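Rhodopsin (Rubrobacter xylanophilus, PDB 6KFQ) binds retinal as a light-absorbing chromophore within a bundle of membrane-spanning helices and pumps protons across the membrane. Local coordinates at residues Met1-Leu6 with Leu194-Phe199; Cys177-Trp182 with Leu200-Asp205. All blocks are in the same frame, centred on the assembly; numbering follows the deposited sequence.

Contact 1 of 2, residues Met1-Leu6 with Leu194-Phe199. With MPG ([(Z)-octadec-9-enyl] (2R)-2,3-bis(oxidanyl)propanoate), chain Q; MPG ([(Z)-octadec-9-enyl] (2R)-2,3-bis(oxidanyl)propanoate), chain G.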
ATOM      1  N   MET A   1     -13.004  -1.619  21.026  1.00 60.68           N
ATOM      2  CA  MET A   1     -12.745  -0.244  20.610  1.00 59.93           C
ATOM      3  C   MET A   1     -12.168  -0.193  19.198  1.00 53.34           C
ATOM      4  O   MET A   1     -12.162   0.866  18.567  1.00 55.50           O
ATOM      5  CB  MET A   1     -11.798   0.445  21.602  1.00 66.15           C
ATOM      6  CG  MET A   1     -11.541   1.940  21.373  1.00 69.44           C
ATOM      7  SD  MET A   1     -12.810   3.086  21.961  1.00 74.51           S
ATOM      8  CE  MET A   1     -13.812   2.045  23.029  1.00 75.15           C
ATOM      9  N   GLU A   2     -11.699  -1.339  18.689  1.00 39.29           N
ATOM     10  CA  GLU A   2     -11.163  -1.358  17.331  1.00 35.36           C
ATOM     11  C   GLU A   2     -12.221  -0.963  16.306  1.00 34.06           C
ATOM     12  O   GLU A   2     -11.869  -0.486  15.223  1.00 32.92           O
ATOM     13  CB  GLU A   2     -10.566  -2.738  17.003  1.00 37.28           C
ATOM     14  CG  GLU A   2     -11.569  -3.794  16.581  1.00 42.01           C
ATOM     15  CD  GLU A   2     -11.697  -4.929  17.586  1.00 48.89           C
ATOM     16  OE1 GLU A   2     -11.994  -6.073  17.164  1.00 52.73           O
ATOM     17  OE2 GLU A   2     -11.507  -4.677  18.794  1.00 49.68           O
ATOM     18  N   ALA A   3     -13.510  -1.108  16.642  1.00 32.96           N
ATOM     19  CA  ALA A   3     -14.567  -0.663  15.741  1.00 31.96           C
ATOM     20  C   ALA A   3     -14.406   0.808  15.382  1.00 29.28           C
ATOM     21  O   ALA A   3     -14.646   1.204  14.235  1.00 28.02           O
ATOM     22  CB  ALA A   3     -15.941  -0.901  16.372  1.00 36.17           C
ATOM     23  N   LEU A   4     -14.015   1.635  16.353  1.00 27.17           N
ATOM     24  CA  LEU A   4     -13.831   3.054  16.074  1.00 28.85           C
ATOM     25  C   LEU A   4     -12.793   3.264  14.984  1.00 27.49           C
ATOM     26  O   LEU A   4     -13.031   3.998  14.019  1.00 29.18           O
ATOM     27  CB  LEU A   4     -13.422   3.795  17.343  1.00 26.42           C
ATOM     28  CG  LEU A   4     -12.959   5.231  17.090  1.00 26.70           C
ATOM     29  CD1 LEU A   4     -14.020   6.063  16.336  1.00 27.77           C
ATOM     30  CD2 LEU A   4     -12.607   5.880  18.405  1.00 30.95           C
ATOM     31  N   TRP A   5     -11.623   2.630  15.120  1.00 23.33           N
ATOM     32  CA  TRP A   5     -10.570   2.844  14.129  1.00 22.03           C
ATOM     33  C   TRP A   5     -10.963   2.304  12.763  1.00 22.59           C
ATOM     34  O   TRP A   5     -10.545   2.854  11.738  1.00 25.10           O
ATOM     35  CB  TRP A   5      -9.263   2.210  14.609  1.00 21.85           C
ATOM     36  CG  TRP A   5      -8.991   2.467  16.065  1.00 25.80           C
ATOM     37  CD1 TRP A   5      -8.701   1.535  17.025  1.00 27.95           C
ATOM     38  CD2 TRP A   5      -8.990   3.737  16.728  1.00 29.85           C
ATOM     39  NE1 TRP A   5      -8.517   2.149  18.237  1.00 29.56           N
ATOM     40  CE2 TRP A   5      -8.694   3.498  18.086  1.00 31.97           C
ATOM     41  CE3 TRP A   5      -9.218   5.051  16.310  1.00 32.17           C
ATOM     42  CZ2 TRP A   5      -8.621   4.523  19.024  1.00 33.66           C
ATOM     43  CZ3 TRP A   5      -9.140   6.070  17.247  1.00 34.84           C
ATOM     44  CH2 TRP A   5      -8.850   5.798  18.584  1.00 34.65           C
ATOM     45  N   LEU A   6     -11.763   1.238  12.717  1.00 23.05           N
ATOM     46  CA  LEU A   6     -12.197   0.714  11.425  1.00 25.05           C
ATOM     47  C   LEU A   6     -13.172   1.669  10.740  1.00 27.45           C
ATOM     48  O   LEU A   6     -13.158   1.809   9.512  1.00 27.49           O
ATOM     49  CB  LEU A   6     -12.826  -0.668  11.609  1.00 26.74           C
ATOM     50  CG  LEU A   6     -11.853  -1.742  12.125  1.00 24.63           C
ATOM     51  CD1 LEU A   6     -12.616  -2.999  12.543  1.00 27.13           C
ATOM     52  CD2 LEU A   6     -10.789  -2.073  11.070  1.00 24.82           C
ATOM     53  N   LEU A 194      -5.153  -5.637  20.374  1.00 33.69           N
ATOM     54  CA  LEU A 194      -5.716  -5.613  19.025  1.00 34.55           C
ATOM     55  C   LEU A 194      -6.247  -4.224  18.671  1.00 30.98           C
ATOM     56  O   LEU A 194      -6.137  -3.780  17.523  1.00 29.13           O
ATOM     57  CB  LEU A 194      -6.828  -6.659  18.911  1.00 39.41           C
ATOM     58  CG  LEU A 194      -7.631  -6.660  17.610  1.00 43.75           C
ATOM     59  CD1 LEU A 194      -6.737  -6.976  16.418  1.00 45.01           C
ATOM     60  CD2 LEU A 194      -8.796  -7.631  17.690  1.00 47.51           C
ATOM     61  N   SER A 195      -6.838  -3.527  19.638  1.00 28.09           N
ATOM     62  CA  SER A 195      -7.314  -2.174  19.355  1.00 27.82           C
ATOM     63  C   SER A 195      -6.168  -1.257  18.947  1.00 24.57           C
ATOM     64  O   SER A 195      -6.299  -0.475  17.998  1.00 23.87           O
ATOM     65  CB  SER A 195      -8.049  -1.607  20.567  1.00 33.68           C
ATOM     66  OG  SER A 195      -8.251  -0.216  20.384  1.00 40.42           O
ATOM     67  N   VAL A 196      -5.032  -1.340  19.642  1.00 25.37           N
ATOM     68  CA  VAL A 196      -3.874  -0.525  19.279  1.00 24.24           C
ATOM     69  C   VAL A 196      -3.355  -0.921  17.902  1.00 25.61           C
ATOM     70  O   VAL A 196      -3.043  -0.064  17.064  1.00 24.61           O
ATOM     71  CB  VAL A 196      -2.778  -0.644  20.351  1.00 27.14           C
ATOM     72  CG1 VAL A 196      -1.494   0.027  19.879  1.00 30.27           C
ATOM     73  CG2 VAL A 196      -3.249  -0.038  21.657  1.00 31.37           C
ATOM     74  N   GLU A 197      -3.237  -2.230  17.656  1.00 27.15           N
ATOM     75  CA  GLU A 197      -2.798  -2.708  16.346  1.00 25.77           C
ATOM     76  C   GLU A 197      -3.669  -2.148  15.225  1.00 24.54           C
ATOM     77  O   GLU A 197      -3.163  -1.702  14.186  1.00 24.26           O
ATOM     78  CB  GLU A 197      -2.823  -4.234  16.312  1.00 25.47           C
ATOM     79  CG  GLU A 197      -2.540  -4.814  14.943  1.00 27.89           C
ATOM     80  CD  GLU A 197      -2.825  -6.301  14.864  1.00 32.25           C
ATOM     81  OE1 GLU A 197      -2.845  -6.822  13.735  1.00 33.55           O
ATOM     82  OE2 GLU A 197      -3.047  -6.939  15.919  1.00 34.48           O
ATOM     83  N   VAL A 198      -4.989  -2.192  15.407  1.00 23.17           N
ATOM     84  CA  VAL A 198      -5.885  -1.726  14.353  1.00 22.60           C
ATOM     85  C   VAL A 198      -5.723  -0.226  14.142  1.00 20.96           C
ATOM     86  O   VAL A 198      -5.716   0.259  13.005  1.00 20.93           O
ATOM     87  CB  VAL A 198      -7.336  -2.116  14.685  1.00 22.93           C
ATOM     88  CG1 VAL A 198      -8.322  -1.404  13.769  1.00 22.30           C
ATOM     89  CG2 VAL A 198      -7.495  -3.634  14.550  1.00 24.77           C
ATOM     90  N   PHE A 199      -5.594   0.532  15.234  1.00 22.36           N
ATOM     91  CA  PHE A 199      -5.316   1.963  15.129  1.00 22.30           C
ATOM     92  C   PHE A 199      -4.055   2.222  14.313  1.00 22.50           C
ATOM     93  O   PHE A 199      -4.041   3.070  13.415  1.00 21.31           O
ATOM     94  CB  PHE A 199      -5.171   2.565  16.531  1.00 24.26           C
ATOM     95  CG  PHE A 199      -4.695   3.994  16.527  1.00 26.58           C
ATOM     96  CD1 PHE A 199      -5.558   5.018  16.188  1.00 29.08           C
ATOM     97  CD2 PHE A 199      -3.380   4.304  16.851  1.00 28.08           C
ATOM     98  CE1 PHE A 199      -5.126   6.337  16.172  1.00 28.98           C
ATOM     99  CE2 PHE A 199      -2.943   5.621  16.846  1.00 26.01           C
ATOM    100  CZ  PHE A 199      -3.828   6.640  16.505  1.00 24.45           C
TER
HETATM  101  C7  MPG Q 316     -10.837  -1.418  24.366  1.00 70.42           C
HETATM  102  C8  MPG Q 316      -9.393  -1.044  24.519  1.00 70.95           C
HETATM  103  C9  MPG Q 316      -9.100   0.394  24.214  1.00 70.49           C
HETATM  104  C10 MPG Q 316      -8.217   0.821  23.342  1.00 68.34           C
HETATM  105  C11 MPG Q 316      -7.827   2.243  23.073  1.00 65.84           C
HETATM  106  C12 MPG Q 316      -6.804   2.380  21.982  1.00 61.53           C
HETATM  107  C13 MPG Q 316      -6.314   3.801  21.763  1.00 59.71           C
HETATM  108  C14 MPG Q 316      -5.298   3.946  20.654  1.00 57.51           C
HETATM  109  C15 MPG Q 316      -4.735   5.343  20.493  1.00 54.90           C
HETATM  110  C16 MPG Q 316      -5.734   6.387  20.065  1.00 55.87           C
HETATM  111  C17 MPG Q 316      -5.153   7.767  19.878  1.00 54.80           C
HETATM  112  C18 MPG Q 316      -6.108   8.772  19.281  1.00 51.97           C
HETATM  113  C2  MPG G 306      -1.681   4.057  21.728  1.00 75.79           C
HETATM  114  C3  MPG G 306      -0.730   5.135  21.270  1.00 72.56           C
HETATM  115  C4  MPG G 306      -0.322   5.042  19.819  1.00 69.47           C
HETATM  116  C5  MPG G 306       0.697   6.088  19.439  1.00 67.21           C
HETATM  117  C6  MPG G 306       0.664   6.546  17.998  1.00 66.35           C
HETATM  118  C7  MPG G 306       1.701   5.895  17.093  1.00 64.53           C
HETATM  119  C8  MPG G 306       1.936   6.635  15.810  1.00 64.33           C
HETATM  120  C9  MPG G 306       0.683   6.900  15.034  1.00 63.93           C
HETATM  121  O1  MPG G 306      -2.979   3.185  23.573  1.00 84.15           O
HETATM  122  C1  MPG G 306      -2.213   4.320  23.110  1.00 79.71           C
HETATM  123  CXD MPG G 306      -4.261   2.020  25.196  1.00 85.78           C
HETATM  124  O2  MPG G 306      -4.967   2.220  26.410  1.00 86.64           O
HETATM  125  C21 MPG G 306      -3.249   0.893  25.327  1.00 85.40           C
HETATM  126  O3  MPG G 306      -3.929  -0.300  25.689  1.00 85.17           O
HETATM  127  O4  MPG G 306      -3.693   4.337  25.370  1.00 86.45           O
HETATM  128  CX3 MPG G 306      -3.613   3.318  24.735  1.00 85.65           C
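Helices 2-23 and 194-218 start side by side and almost parallel, E2 opposite S195 and W5 opposite F199, with short axes 10° apart and 8.6 Å at closest approach. W5 makes the largest single contribution. With CG beside its own backbone N (chi1 -43°), the indole lies against the second helix and directs its N-H, nearly within the ring plane, at S195: W5 NE1 donates to S195 OG over 3.2 Å, a bond that helps set the ring's rotation. One face of the indole takes the F199 side chain. F199 CB sits 3.7 Å from the centroid of the five-membered ring, and the phenyl edge meets the six-membered ring in an edge-to-face stack with planes at 64°. The lipid in chain Q extends the layer, its C16 lying over a face of the F199 ring and 3.5 Å from W5 CH2. Deeper along the seam, V198 CG1 packs 3.8 Å from W5 CB and also meets L6 CD2, while E2 OE1 brushes L194 CD2 and is hydrogen-bonded to the hydroxyl of Y68. The seam thus joins the first and last membrane-spanning helices of the microbial-rhodopsin bundle, with L6 continuing onto helix 32-53 and the Y68 loop.

Contact 2 of 2, residues Cys177-Trp182 with Leu200-Asp205. With RET (retinal), chain R.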
ATOM      1  N   CYS A 177       7.034   0.300   8.581  1.00 22.76           N
ATOM      2  CA  CYS A 177       6.291   0.233   9.839  1.00 21.85           C
ATOM      3  C   CYS A 177       5.338  -0.960   9.899  1.00 20.55           C
ATOM      4  O   CYS A 177       5.004  -1.417  10.999  1.00 22.36           O
ATOM      5  CB  CYS A 177       5.504   1.529  10.061  1.00 22.14           C
ATOM      6  SG  CYS A 177       6.580   2.962  10.306  1.00 26.83           S
ATOM      7  N   TYR A 178       4.874  -1.467   8.751  1.00 20.27           N
ATOM      8  CA  TYR A 178       3.836  -2.499   8.783  1.00 21.26           C
ATOM      9  C   TYR A 178       4.313  -3.789   9.431  1.00 22.33           C
ATOM     10  O   TYR A 178       3.600  -4.308  10.306  1.00 24.20           O
ATOM     11  CB  TYR A 178       3.291  -2.777   7.379  1.00 20.84           C
ATOM     12  CG  TYR A 178       2.300  -1.751   6.883  1.00 22.30           C
ATOM     13  CD1 TYR A 178       2.736  -0.545   6.366  1.00 18.88           C
ATOM     14  CD2 TYR A 178       0.927  -2.003   6.912  1.00 19.08           C
ATOM     15  CE1 TYR A 178       1.834   0.398   5.891  1.00 18.02           C
ATOM     16  CE2 TYR A 178       0.017  -1.070   6.441  1.00 20.07           C
ATOM     17  CZ  TYR A 178       0.474   0.127   5.937  1.00 20.24           C
ATOM     18  OH  TYR A 178      -0.425   1.066   5.468  1.00 20.67           O
ATOM     19  N   PRO A 179       5.463  -4.362   9.065  1.00 22.09           N
ATOM     20  CA  PRO A 179       5.933  -5.549   9.799  1.00 23.80           C
ATOM     21  C   PRO A 179       6.189  -5.283  11.271  1.00 25.24           C
ATOM     22  O   PRO A 179       6.036  -6.198  12.089  1.00 29.79           O
ATOM     23  CB  PRO A 179       7.229  -5.942   9.057  1.00 23.18           C
ATOM     24  CG  PRO A 179       7.652  -4.706   8.320  1.00 22.16           C
ATOM     25  CD  PRO A 179       6.334  -4.064   7.906  1.00 18.65           C
ATOM     26  N   ILE A 180       6.568  -4.056  11.638  1.00 23.14           N
ATOM     27  CA  ILE A 180       6.746  -3.728  13.053  1.00 22.98           C
ATOM     28  C   ILE A 180       5.408  -3.796  13.780  1.00 25.40           C
ATOM     29  O   ILE A 180       5.299  -4.390  14.860  1.00 24.06           O
ATOM     30  CB  ILE A 180       7.402  -2.343  13.200  1.00 26.14           C
ATOM     31  CG1 ILE A 180       8.783  -2.344  12.543  1.00 25.66           C
ATOM     32  CG2 ILE A 180       7.464  -1.920  14.681  1.00 28.64           C
ATOM     33  CD1 ILE A 180       9.494  -1.017  12.604  1.00 31.71           C
ATOM     34  N   VAL A 181       4.370  -3.184  13.201  1.00 24.36           N
ATOM     35  CA  VAL A 181       3.043  -3.261  13.809  1.00 24.55           C
ATOM     36  C   VAL A 181       2.606  -4.718  13.924  1.00 24.31           C
ATOM     37  O   VAL A 181       2.110  -5.158  14.968  1.00 27.75           O
ATOM     38  CB  VAL A 181       2.032  -2.436  12.996  1.00 23.33           C
ATOM     39  CG1 VAL A 181       0.633  -2.678  13.538  1.00 22.98           C
ATOM     40  CG2 VAL A 181       2.389  -0.952  13.047  1.00 21.31           C
ATOM     41  N   TRP A 182       2.781  -5.481  12.841  1.00 23.48           N
ATOM     42  CA  TRP A 182       2.484  -6.910  12.856  1.00 25.90           C
ATOM     43  C   TRP A 182       3.177  -7.589  14.029  1.00 26.45           C
ATOM     44  O   TRP A 182       2.565  -8.372  14.766  1.00 29.86           O
ATOM     45  CB  TRP A 182       2.941  -7.522  11.528  1.00 26.82           C
ATOM     46  CG  TRP A 182       2.406  -8.878  11.180  1.00 28.46           C
ATOM     47  CD1 TRP A 182       1.358  -9.150  10.350  1.00 30.02           C
ATOM     48  CD2 TRP A 182       2.938 -10.150  11.588  1.00 30.20           C
ATOM     49  NE1 TRP A 182       1.192 -10.511  10.227  1.00 33.48           N
ATOM     50  CE2 TRP A 182       2.145 -11.148  10.979  1.00 30.40           C
ATOM     51  CE3 TRP A 182       3.991 -10.539  12.422  1.00 29.11           C
ATOM     52  CZ2 TRP A 182       2.377 -12.518  11.172  1.00 34.11           C
ATOM     53  CZ3 TRP A 182       4.230 -11.913  12.610  1.00 33.80           C
ATOM     54  CH2 TRP A 182       3.421 -12.879  11.988  1.00 33.73           C
ATOM     55  N   LEU A 200      -2.978   1.503  14.623  1.00 21.47           N
ATOM     56  CA  LEU A 200      -1.713   1.757  13.949  1.00 21.45           C
ATOM     57  C   LEU A 200      -1.827   1.498  12.453  1.00 23.40           C
ATOM     58  O   LEU A 200      -1.386   2.318  11.637  1.00 23.42           O
ATOM     59  CB  LEU A 200      -0.610   0.901  14.576  1.00 20.59           C
ATOM     60  CG  LEU A 200      -0.264   1.379  15.989  1.00 25.25           C
ATOM     61  CD1 LEU A 200       0.693   0.418  16.679  1.00 24.85           C
ATOM     62  CD2 LEU A 200       0.322   2.799  15.947  1.00 26.70           C
ATOM     63  N   PHE A 201      -2.401   0.349  12.070  1.00 22.45           N
ATOM     64  CA  PHE A 201      -2.578   0.075  10.645  1.00 22.97           C
ATOM     65  C   PHE A 201      -3.481   1.118   9.997  1.00 20.45           C
ATOM     66  O   PHE A 201      -3.287   1.462   8.823  1.00 19.85           O
ATOM     67  CB  PHE A 201      -3.171  -1.324  10.418  1.00 21.03           C
ATOM     68  CG  PHE A 201      -2.184  -2.454  10.531  1.00 20.94           C
ATOM     69  CD1 PHE A 201      -0.926  -2.385   9.928  1.00 21.43           C
ATOM     70  CD2 PHE A 201      -2.526  -3.609  11.216  1.00 23.93           C
ATOM     71  CE1 PHE A 201      -0.037  -3.446  10.021  1.00 22.18           C
ATOM     72  CE2 PHE A 201      -1.637  -4.673  11.325  1.00 22.09           C
ATOM     73  CZ  PHE A 201      -0.387  -4.590  10.728  1.00 22.64           C
ATOM     74  N   MET A 202      -4.472   1.629  10.736  1.00 21.57           N
ATOM     75  CA  MET A 202      -5.349   2.647  10.168  0.60 19.48           C
ATOM     76  C   MET A 202      -4.579   3.922   9.855  1.00 21.90           C
ATOM     77  O   MET A 202      -4.759   4.512   8.782  1.00 21.98           O
ATOM     78  CB  MET A 202      -6.521   2.935  11.115  0.60 20.80           C
ATOM     79  CG  MET A 202      -7.456   4.049  10.626  0.60 21.46           C
ATOM     80  SD  MET A 202      -6.929   5.682  11.193  0.60 21.84           S
ATOM     81  CE  MET A 202      -7.183   5.541  12.957  0.60 20.68           C
ATOM     82  N   VAL A 203      -3.713   4.366  10.772  1.00 22.98           N
ATOM     83  CA  VAL A 203      -2.931   5.572  10.517  1.00 23.58           C
ATOM     84  C   VAL A 203      -1.996   5.346   9.339  1.00 20.33           C
ATOM     85  O   VAL A 203      -1.921   6.167   8.415  1.00 23.05           O
ATOM     86  CB  VAL A 203      -2.148   5.999  11.772  1.00 24.74           C
ATOM     87  CG1 VAL A 203      -1.247   7.184  11.454  1.00 26.47           C
ATOM     88  CG2 VAL A 203      -3.097   6.344  12.913  1.00 24.62           C
ATOM     89  N   LEU A 204      -1.278   4.213   9.347  1.00 18.38           N
ATOM     90  CA  LEU A 204      -0.406   3.882   8.228  1.00 21.44           C
ATOM     91  C   LEU A 204      -1.181   3.832   6.917  1.00 19.81           C
ATOM     92  O   LEU A 204      -0.747   4.399   5.907  1.00 22.43           O
ATOM     93  CB  LEU A 204       0.290   2.535   8.490  1.00 18.03           C
ATOM     94  CG  LEU A 204       1.297   2.567   9.639  1.00 21.39           C
ATOM     95  CD1 LEU A 204       1.803   1.140   9.953  1.00 18.62           C
ATOM     96  CD2 LEU A 204       2.463   3.465   9.255  1.00 22.44           C
ATOM     97  N   ASP A 205      -2.312   3.121   6.901  1.00 18.33           N
ATOM     98  CA  ASP A 205      -3.083   3.003   5.663  1.00 23.44           C
ATOM     99  C   ASP A 205      -3.486   4.369   5.118  1.00 24.29           C
ATOM    100  O   ASP A 205      -3.377   4.623   3.916  1.00 22.26           O
ATOM    101  CB  ASP A 205      -4.340   2.165   5.890  1.00 24.31           C
ATOM    102  CG  ASP A 205      -4.054   0.682   5.995  1.00 26.92           C
ATOM    103  OD1 ASP A 205      -2.919   0.249   5.678  1.00 25.70           O
ATOM    104  OD2 ASP A 205      -4.988  -0.051   6.393  1.00 24.67           O
TER
HETATM  105  C1  RET R 317       3.442  -7.973   6.675  1.00 23.15           C
HETATM  106  C2  RET R 317       3.787  -9.119   7.637  1.00 24.51           C
HETATM  107  C3  RET R 317       4.932 -10.004   7.191  1.00 25.96           C
HETATM  108  C4  RET R 317       6.183  -9.193   6.921  1.00 25.04           C
HETATM  109  C5  RET R 317       5.929  -7.895   6.187  1.00 26.76           C
HETATM  110  C6  RET R 317       4.697  -7.389   5.994  1.00 23.58           C
HETATM  111  C7  RET R 317       4.543  -6.130   5.280  1.00 24.66           C
HETATM  112  C8  RET R 317       3.423  -5.486   4.850  1.00 24.79           C
HETATM  113  C9  RET R 317       3.302  -4.228   4.149  1.00 21.35           C
HETATM  114  C10 RET R 317       2.076  -3.693   3.996  1.00 19.98           C
HETATM  115  C11 RET R 317       1.727  -2.468   3.336  1.00 20.84           C
HETATM  116  C12 RET R 317       0.457  -2.091   3.238  1.00 21.47           C
HETATM  117  C13 RET R 317      -0.054  -0.904   2.593  1.00 20.90           C
HETATM  118  C14 RET R 317      -1.396  -0.748   2.491  1.00 20.73           C
HETATM  119  C15 RET R 317      -2.109   0.327   1.862  1.00 21.73           C
HETATM  120  C16 RET R 317       2.466  -8.529   5.629  1.00 19.94           C
HETATM  121  C17 RET R 317       2.707  -6.931   7.541  1.00 21.62           C
HETATM  122  C18 RET R 317       7.174  -7.348   5.543  1.00 25.32           C
HETATM  123  C19 RET R 317       4.549  -3.560   3.646  1.00 19.24           C
HETATM  124  C20 RET R 317       0.935   0.079   2.034  1.00 17.52           C
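Y178 lies between the retinal polyene and L204, and its hydroxyl reaches D205 on the facing helix. Y178 OH donates to D205 OD1 across 2.6 Å, using the anti lone pair of that oxygen, the one directed away from OD2; OD1 lies in the plane of the phenol ring, and ring and carboxylate planes differ by 27°. Retinal C11 stands 3.5 Å above the centre of one ring face, and L204 CD1 occupies the opposite face, 4.1 Å from the centroid. The phenol is thereby held flat along the chromophore, with its far end fixed by the aspartate. D205 OD1 also lies 3.7 Å from retinal C14, which places the carboxylate beside that end of the polyene. Toward the ring end of the chromophore, W182 lays an indole face on retinal C2, and P179 CB packs near retinal C5.

Behind this first shell stands a second. F201 lies beside Y178 with planes 25° apart but slid so far that the rings barely overlap. V181 CG1 sits over the centre of the F201 ring, 3.6 Å from the centroid, while V181 CG2 points at L204 CD1 and touches L200 CB. C177 CB closes against the L204 methyls.

Residues of other helices back this layer: D205 OD2 is hydrogen-bonded to Y49, W75 meets Y178 and F201 edge-to-face, and W182 stacks on F131. Helices 158-184 and 194-218 run antiparallel here, at 171° and 10.4 Å between short axes, the former kinked at P179. Helix 70-90 adjoins the pair through W75, helix 32-53 through Y49 and helix 124-153 through F131.

Helix 194-218 is common to both contacts, which occupy its successive turns with centres about 12 Å apart. Along the chain the order is 1-6, 177-182, 194-199, 200-205, so the segments alternate and the two pairings cross. Contact 1 ties the last spanning helix to the first, and contact 2 ties it to helix 158-184, its sequence predecessor. The two meet directly: W5 O lies 3.5 Å from M202 CG, and E197 O packs near V181 CG1. The same helix therefore joins a lipid-lined end of the bundle, where the N-terminus meets the start of the last spanning helix, to the wall of the retinal pocket deeper inside, an example of one helix serving both closure and chromophore binding.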